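Local coordinates for proteasome protein (Corynebacterium glutamicum ATCC 13032, PDB 2P90) that is of unknown function but belongs to the PAC2 family and may have a proteasome-related role such as assembly, at residues Pro142-Thr154 and Arg257-Glu269. Residues are numbered along the deposited sequence; the frame is centred on the assembly and turned at random.
Sequences PMTVPHTRPTVVT and RVVGALEQQYDSE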
ATOM      1  N   PRO B 142      20.009   9.297   1.974  1.00 42.20           N
ATOM      2  CA  PRO B 142      21.078   9.144   0.994  1.00 42.87           C
ATOM      3  C   PRO B 142      21.491  10.538   0.554  1.00 43.92           C
ATOM      4  O   PRO B 142      20.620  11.354   0.220  1.00 43.84           O
ATOM      5  CB  PRO B 142      20.415   8.385  -0.163  1.00 43.08           C
ATOM      6  CG  PRO B 142      18.920   8.637  -0.016  1.00 43.54           C
ATOM      7  CD  PRO B 142      18.665   9.014   1.417  1.00 41.63           C
ATOM      8  N   MET B 143      22.796  10.826   0.570  1.00 44.64           N
ATOM      9  CA  MET B 143      23.273  12.164   0.186  1.00 45.85           C
ATOM     10  C   MET B 143      24.457  12.120  -0.775  1.00 46.18           C
ATOM     11  O   MET B 143      25.108  11.076  -0.970  1.00 46.23           O
ATOM     12  CB  MET B 143      23.631  13.032   1.410  1.00 45.73           C
ATOM     13  CG  MET B 143      22.466  13.368   2.368  1.00 48.38           C
ATOM     14  SD  MET B 143      21.040  14.311   1.704  1.00 47.03           S
ATOM     15  CE  MET B 143      20.377  14.887   3.260  1.00 50.50           C
ATOM     16  N   THR B 144      24.743  13.282  -1.347  1.00 46.38           N
ATOM     17  CA  THR B 144      25.877  13.446  -2.251  1.00 46.73           C
ATOM     18  C   THR B 144      27.083  13.800  -1.383  1.00 45.96           C
ATOM     19  O   THR B 144      27.501  14.957  -1.307  1.00 45.94           O
ATOM     20  CB  THR B 144      25.606  14.539  -3.319  1.00 46.91           C
ATOM     21  OG1 THR B 144      25.149  15.718  -2.667  1.00 47.26           O
ATOM     22  CG2 THR B 144      24.544  14.087  -4.311  1.00 47.04           C
ATOM     23  N   VAL B 145      27.575  12.771  -0.693  1.00 44.77           N
ATOM     24  CA  VAL B 145      28.714  12.833   0.199  1.00 43.68           C
ATOM     25  C   VAL B 145      29.502  11.570  -0.100  1.00 43.59           C
ATOM     26  O   VAL B 145      28.911  10.561  -0.542  1.00 43.76           O
ATOM     27  CB  VAL B 145      28.311  12.884   1.717  1.00 44.28           C
ATOM     28  CG1 VAL B 145      27.548  14.175   2.050  1.00 43.74           C
ATOM     29  CG2 VAL B 145      27.533  11.627   2.174  1.00 42.25           C
ATOM     30  N   PRO B 146      30.838  11.614   0.096  1.00 42.82           N
ATOM     31  CA  PRO B 146      31.683  10.436  -0.179  1.00 42.66           C
ATOM     32  C   PRO B 146      31.904   9.504   1.013  1.00 42.70           C
ATOM     33  O   PRO B 146      31.876   9.957   2.156  1.00 42.93           O
ATOM     34  CB  PRO B 146      33.019  11.069  -0.589  1.00 42.65           C
ATOM     35  CG  PRO B 146      33.048  12.422   0.114  1.00 41.72           C
ATOM     36  CD  PRO B 146      31.633  12.790   0.507  1.00 42.04           C
ATOM     37  N   HIS B 147      32.176   8.224   0.747  1.00 42.79           N
ATOM     38  CA  HIS B 147      32.575   7.305   1.819  1.00 43.43           C
ATOM     39  C   HIS B 147      33.924   7.655   2.434  1.00 44.07           C
ATOM     40  O   HIS B 147      34.294   7.117   3.497  1.00 44.12           O
ATOM     41  CB  HIS B 147      32.570   5.823   1.347  1.00 43.81           C
ATOM     42  CG  HIS B 147      33.707   5.461   0.443  1.00 43.39           C
ATOM     43  ND1 HIS B 147      33.653   5.634  -0.924  1.00 43.58           N
ATOM     44  CD2 HIS B 147      34.921   4.911   0.705  1.00 43.07           C
ATOM     45  CE1 HIS B 147      34.788   5.221  -1.463  1.00 43.17           C
ATOM     46  NE2 HIS B 147      35.574   4.780  -0.496  1.00 43.43           N
ATOM     47  N   THR B 148      34.658   8.548   1.762  1.00 44.87           N
ATOM     48  CA  THR B 148      36.036   8.911   2.141  1.00 46.02           C
ATOM     49  C   THR B 148      36.111  10.110   3.096  1.00 46.34           C
ATOM     50  O   THR B 148      37.190  10.612   3.379  1.00 46.56           O
ATOM     51  CB  THR B 148      36.898   9.202   0.888  1.00 46.68           C
ATOM     52  OG1 THR B 148      36.186  10.108   0.040  1.00 47.79           O
ATOM     53  CG2 THR B 148      37.214   7.890   0.076  1.00 45.80           C
ATOM     54  N   ARG B 149      34.963  10.569   3.585  1.00 46.84           N
ATOM     55  CA  ARG B 149      34.900  11.716   4.500  1.00 47.47           C
ATOM     56  C   ARG B 149      34.050  11.353   5.730  1.00 47.94           C
ATOM     57  O   ARG B 149      33.163  10.504   5.622  1.00 48.25           O
ATOM     58  CB  ARG B 149      34.315  12.936   3.778  1.00 47.07           C
ATOM     59  CG  ARG B 149      35.230  13.516   2.721  1.00 47.14           C
ATOM     60  CD  ARG B 149      36.445  14.157   3.390  1.00 49.17           C
ATOM     61  NE  ARG B 149      37.297  14.862   2.442  1.00 48.08           N
ATOM     62  CZ  ARG B 149      38.300  14.305   1.755  1.00 48.57           C
ATOM     63  NH1 ARG B 149      38.613  13.007   1.882  1.00 44.83           N
ATOM     64  NH2 ARG B 149      38.993  15.064   0.921  1.00 47.72           N
ATOM     65  N   PRO B 150      34.312  11.992   6.893  1.00 48.33           N
ATOM     66  CA  PRO B 150      33.497  11.666   8.088  1.00 48.31           C
ATOM     67  C   PRO B 150      31.988  11.769   7.810  1.00 48.75           C
ATOM     68  O   PRO B 150      31.564  12.576   6.967  1.00 48.42           O
ATOM     69  CB  PRO B 150      33.923  12.711   9.128  1.00 47.97           C
ATOM     70  CG  PRO B 150      35.283  13.226   8.666  1.00 47.92           C
ATOM     71  CD  PRO B 150      35.329  13.041   7.160  1.00 48.19           C
ATOM     72  N   THR B 151      31.205  10.926   8.498  1.00 49.05           N
ATOM     73  CA  THR B 151      29.734  10.941   8.412  1.00 48.90           C
ATOM     74  C   THR B 151      29.095  12.111   9.175  1.00 49.05           C
ATOM     75  O   THR B 151      29.277  12.277  10.382  1.00 48.82           O
ATOM     76  CB  THR B 151      29.111   9.585   8.835  1.00 49.09           C
ATOM     77  OG1 THR B 151      29.548   8.562   7.936  1.00 48.54           O
ATOM     78  CG2 THR B 151      27.594   9.638   8.770  1.00 49.17           C
ATOM     79  N   VAL B 152      28.342  12.916   8.446  1.00 49.11           N
ATOM     80  CA  VAL B 152      27.695  14.074   9.021  1.00 49.96           C
ATOM     81  C   VAL B 152      26.255  13.774   9.501  1.00 50.60           C
ATOM     82  O   VAL B 152      25.561  12.912   8.941  1.00 50.78           O
ATOM     83  CB  VAL B 152      27.687  15.213   8.001  1.00 49.88           C
ATOM     84  CG1 VAL B 152      26.680  16.293   8.393  1.00 49.98           C
ATOM     85  CG2 VAL B 152      29.104  15.775   7.862  1.00 50.18           C
ATOM     86  N   VAL B 153      25.852  14.478  10.556  1.00 50.38           N
ATOM     87  CA  VAL B 153      24.500  14.476  11.073  1.00 50.57           C
ATOM     88  C   VAL B 153      23.976  15.919  11.132  1.00 50.25           C
ATOM     89  O   VAL B 153      24.621  16.815  11.680  1.00 49.49           O
ATOM     90  CB  VAL B 153      24.436  13.807  12.476  1.00 51.01           C
ATOM     91  CG1 VAL B 153      23.135  14.179  13.230  1.00 52.87           C
ATOM     92  CG2 VAL B 153      24.502  12.320  12.337  1.00 51.05           C
ATOM     93  N   THR B 154      22.804  16.142  10.550  1.00 49.91           N
ATOM     94  CA  THR B 154      22.141  17.440  10.682  1.00 49.67           C
ATOM     95  C   THR B 154      20.937  17.323  11.625  1.00 48.86           C
ATOM     96  O   THR B 154      20.416  16.234  11.828  1.00 49.06           O
ATOM     97  CB  THR B 154      21.744  18.031   9.318  1.00 49.21           C
ATOM     98  OG1 THR B 154      21.009  17.070   8.593  1.00 50.24           O
ATOM     99  CG2 THR B 154      22.972  18.387   8.505  1.00 50.78           C
ATOM    100  N   ARG B 257      36.867   9.271  -9.876  1.00 55.51           N
ATOM    101  CA  ARG B 257      36.537  10.578 -10.384  1.00 56.98           C
ATOM    102  C   ARG B 257      35.294  11.097  -9.662  1.00 56.58           C
ATOM    103  O   ARG B 257      35.262  12.238  -9.194  1.00 57.18           O
ATOM    104  CB  ARG B 257      36.322  10.440 -11.891  1.00 57.54           C
ATOM    105  CG  ARG B 257      35.468  11.503 -12.581  1.00 62.35           C
ATOM    106  CD  ARG B 257      36.003  11.805 -14.012  1.00 69.27           C
ATOM    107  NE  ARG B 257      36.410  10.602 -14.763  1.00 74.65           N
ATOM    108  CZ  ARG B 257      37.639  10.064 -14.767  1.00 77.17           C
ATOM    109  NH1 ARG B 257      38.622  10.601 -14.047  1.00 78.29           N
ATOM    110  NH2 ARG B 257      37.890   8.968 -15.491  1.00 77.49           N
ATOM    111  N   VAL B 258      34.298  10.225  -9.538  1.00 56.13           N
ATOM    112  CA  VAL B 258      33.057  10.511  -8.834  1.00 54.76           C
ATOM    113  C   VAL B 258      33.244  10.753  -7.332  1.00 54.31           C
ATOM    114  O   VAL B 258      32.613  11.649  -6.774  1.00 54.70           O
ATOM    115  CB  VAL B 258      32.022   9.392  -9.103  1.00 55.20           C
ATOM    116  CG1 VAL B 258      30.830   9.443  -8.091  1.00 54.68           C
ATOM    117  CG2 VAL B 258      31.539   9.478 -10.564  1.00 53.32           C
ATOM    118  N   VAL B 259      34.120   9.975  -6.697  1.00 53.32           N
ATOM    119  CA  VAL B 259      34.454  10.133  -5.270  1.00 52.44           C
ATOM    120  C   VAL B 259      35.195  11.456  -4.984  1.00 51.85           C
ATOM    121  O   VAL B 259      34.839  12.182  -4.046  1.00 51.41           O
ATOM    122  CB  VAL B 259      35.265   8.883  -4.724  1.00 52.83           C
ATOM    123  CG1 VAL B 259      35.719   9.066  -3.260  1.00 51.27           C
ATOM    124  CG2 VAL B 259      34.427   7.599  -4.882  1.00 52.73           C
ATOM    125  N   GLY B 260      36.209  11.760  -5.798  1.00 50.61           N
ATOM    126  CA  GLY B 260      36.965  13.016  -5.688  1.00 49.43           C
ATOM    127  C   GLY B 260      36.130  14.273  -5.878  1.00 48.38           C
ATOM    128  O   GLY B 260      36.337  15.269  -5.190  1.00 48.74           O
ATOM    129  N   ALA B 261      35.179  14.235  -6.804  1.00 47.64           N
ATOM    130  CA  ALA B 261      34.239  15.350  -6.975  1.00 46.74           C
ATOM    131  C   ALA B 261      33.311  15.563  -5.744  1.00 46.07           C
ATOM    132  O   ALA B 261      33.047  16.700  -5.347  1.00 45.98           O
ATOM    133  CB  ALA B 261      33.439  15.179  -8.247  1.00 46.15           C
ATOM    134  N   LEU B 262      32.848  14.479  -5.133  1.00 45.22           N
ATOM    135  CA  LEU B 262      32.104  14.569  -3.858  1.00 45.57           C
ATOM    136  C   LEU B 262      32.980  15.029  -2.688  1.00 45.69           C
ATOM    137  O   LEU B 262      32.491  15.701  -1.763  1.00 45.86           O
ATOM    138  CB  LEU B 262      31.412  13.244  -3.503  1.00 44.69           C
ATOM    139  CG  LEU B 262      30.347  12.685  -4.468  1.00 45.66           C
ATOM    140  CD1 LEU B 262      30.025  11.174  -4.193  1.00 41.88           C
ATOM    141  CD2 LEU B 262      29.070  13.553  -4.445  1.00 44.39           C
ATOM    142  N   GLU B 263      34.263  14.668  -2.735  1.00 45.60           N
ATOM    143  CA  GLU B 263      35.246  15.084  -1.734  1.00 46.32           C
ATOM    144  C   GLU B 263      35.452  16.587  -1.760  1.00 46.91           C
ATOM    145  O   GLU B 263      35.540  17.225  -0.701  1.00 46.50           O
ATOM    146  CB  GLU B 263      36.578  14.379  -1.967  1.00 45.90           C
ATOM    147  CG  GLU B 263      36.567  12.911  -1.530  1.00 46.12           C
ATOM    148  CD  GLU B 263      37.855  12.153  -1.860  1.00 47.30           C
ATOM    149  OE1 GLU B 263      38.796  12.751  -2.459  1.00 49.72           O
ATOM    150  OE2 GLU B 263      37.920  10.949  -1.519  1.00 46.81           O
ATOM    151  N   GLN B 264      35.495  17.139  -2.975  1.00 47.71           N
ATOM    152  CA  GLN B 264      35.701  18.565  -3.195  1.00 49.66           C
ATOM    153  C   GLN B 264      34.482  19.341  -2.713  1.00 48.24           C
ATOM    154  O   GLN B 264      34.597  20.281  -1.930  1.00 48.16           O
ATOM    155  CB  GLN B 264      35.969  18.842  -4.681  1.00 49.15           C
ATOM    156  CG  GLN B 264      36.971  19.967  -4.916  1.00 53.93           C
ATOM    157  CD  GLN B 264      37.223  20.291  -6.409  1.00 54.89           C
ATOM    158  OE1 GLN B 264      36.444  19.884  -7.305  1.00 61.34           O
ATOM    159  NE2 GLN B 264      38.305  21.051  -6.677  1.00 57.91           N
ATOM    160  N   GLN B 265      33.311  18.925  -3.187  1.00 48.17           N
ATOM    161  CA  GLN B 265      32.021  19.420  -2.718  1.00 48.71           C
ATOM    162  C   GLN B 265      31.929  19.452  -1.178  1.00 46.63           C
ATOM    163  O   GLN B 265      31.644  20.483  -0.582  1.00 45.56           O
ATOM    164  CB  GLN B 265      30.939  18.522  -3.319  1.00 48.99           C
ATOM    165  CG  GLN B 265      29.506  18.773  -2.858  1.00 52.03           C
ATOM    166  CD  GLN B 265      28.486  17.992  -3.709  1.00 53.47           C
ATOM    167  OE1 GLN B 265      27.578  17.342  -3.173  1.00 58.64           O
ATOM    168  NE2 GLN B 265      28.637  18.058  -5.047  1.00 59.11           N
ATOM    169  N   TYR B 266      32.229  18.309  -0.558  1.00 45.93           N
ATOM    170  CA  TYR B 266      32.241  18.126   0.890  1.00 44.68           C
ATOM    171  C   TYR B 266      33.139  19.120   1.640  1.00 44.70           C
ATOM    172  O   TYR B 266      32.717  19.720   2.642  1.00 42.96           O
ATOM    173  CB  TYR B 266      32.671  16.677   1.194  1.00 44.71           C
ATOM    174  CG  TYR B 266      32.582  16.293   2.651  1.00 43.51           C
ATOM    175  CD1 TYR B 266      31.510  15.539   3.134  1.00 41.29           C
ATOM    176  CD2 TYR B 266      33.554  16.721   3.561  1.00 43.10           C
ATOM    177  CE1 TYR B 266      31.430  15.200   4.484  1.00 41.52           C
ATOM    178  CE2 TYR B 266      33.479  16.404   4.908  1.00 44.15           C
ATOM    179  CZ  TYR B 266      32.411  15.637   5.360  1.00 44.55           C
ATOM    180  OH  TYR B 266      32.366  15.297   6.693  1.00 46.98           O
ATOM    181  N   ASP B 267      34.387  19.251   1.173  1.00 45.50           N
ATOM    182  CA  ASP B 267      35.408  20.112   1.807  1.00 47.02           C
ATOM    183  C   ASP B 267      35.032  21.592   1.668  1.00 47.36           C
ATOM    184  O   ASP B 267      35.180  22.400   2.598  1.00 46.78           O
ATOM    185  CB  ASP B 267      36.787  19.858   1.183  1.00 47.00           C
ATOM    186  CG  ASP B 267      37.330  18.471   1.509  1.00 50.02           C
ATOM    187  OD1 ASP B 267      37.015  17.941   2.594  1.00 51.96           O
ATOM    188  OD2 ASP B 267      38.101  17.910   0.694  1.00 54.56           O
ATOM    189  N   SER B 268      34.523  21.916   0.488  1.00 47.85           N
ATOM    190  CA  SER B 268      34.037  23.230   0.191  1.00 48.41           C
ATOM    191  C   SER B 268      32.909  23.645   1.153  1.00 48.59           C
ATOM    192  O   SER B 268      32.938  24.773   1.693  1.00 48.98           O
ATOM    193  CB  SER B 268      33.546  23.255  -1.247  1.00 48.38           C
ATOM    194  OG  SER B 268      33.408  24.582  -1.668  1.00 50.45           O
ATOM    195  N   GLU B 269      31.927  22.756   1.364  1.00 48.18           N
ATOM    196  CA  GLU B 269      30.784  23.067   2.226  1.00 47.93           C
ATOM    197  C   GLU B 269      31.236  23.136   3.693  1.00 47.54           C
ATOM    198  O   GLU B 269      30.751  23.967   4.472  1.00 47.21           O
ATOM    199  CB  GLU B 269      29.624  22.081   2.004  1.00 48.12           C
ATOM    200  CG  GLU B 269      28.184  22.540   2.465  1.00 50.96           C
ATOM    201  CD  GLU B 269      27.947  24.103   2.762  1.00 57.72           C
ATOM    202  OE1 GLU B 269      27.578  24.885   1.812  1.00 56.73           O
ATOM    203  OE2 GLU B 269      28.041  24.510   3.971  1.00 55.38           O
TER
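The Y266 ring carries R149 CB over the centre of one face, a CH-pi contact 3.5 Å from the centroid, while V145 CG1 meets its edge and P146 CD packs obliquely at CD1. The R149 guanidinium stands almost perpendicular to this ring, 89° between planes. E263 CB and CG lie over one guanidinium face, and D267 is gripped at the edge: R149 NE reaches D267 OD1 at 3.1 Å and R149 NH2 the syn lone pair of D267 OD2 at 3.0 Å, a side-on salt bridge with the two planes nearly coplanar. The bend of the arginine at chi2 (-69°) carries its chain across the ring to that carboxylate. R149 NH1 turns back to T148 O, 3.2 Å away and above the carbonyl plane, so three N-H groups fix the guanidinium. T148 OG1 donates to E263 OE2 at a doubtfully short 2.5 Å; the E263 carboxylate stacks on the guanidinium (planes 17° apart), and its charge may help hold R149 without a bond. At the far end of the ring, Y266 OH makes a weak bond to P150 O and touches V152 CG2. P146, opening a type I turn to R149, presses onto L262 between V259 and Y266; L262 CD2 continues this apolar patch to T144. The connection between strands 134-143 and 153-157, with strand 194-202 between them in the sheet, thus docks on helix 253-276, while H147 bonds to Y204 and packs against helix 232-250.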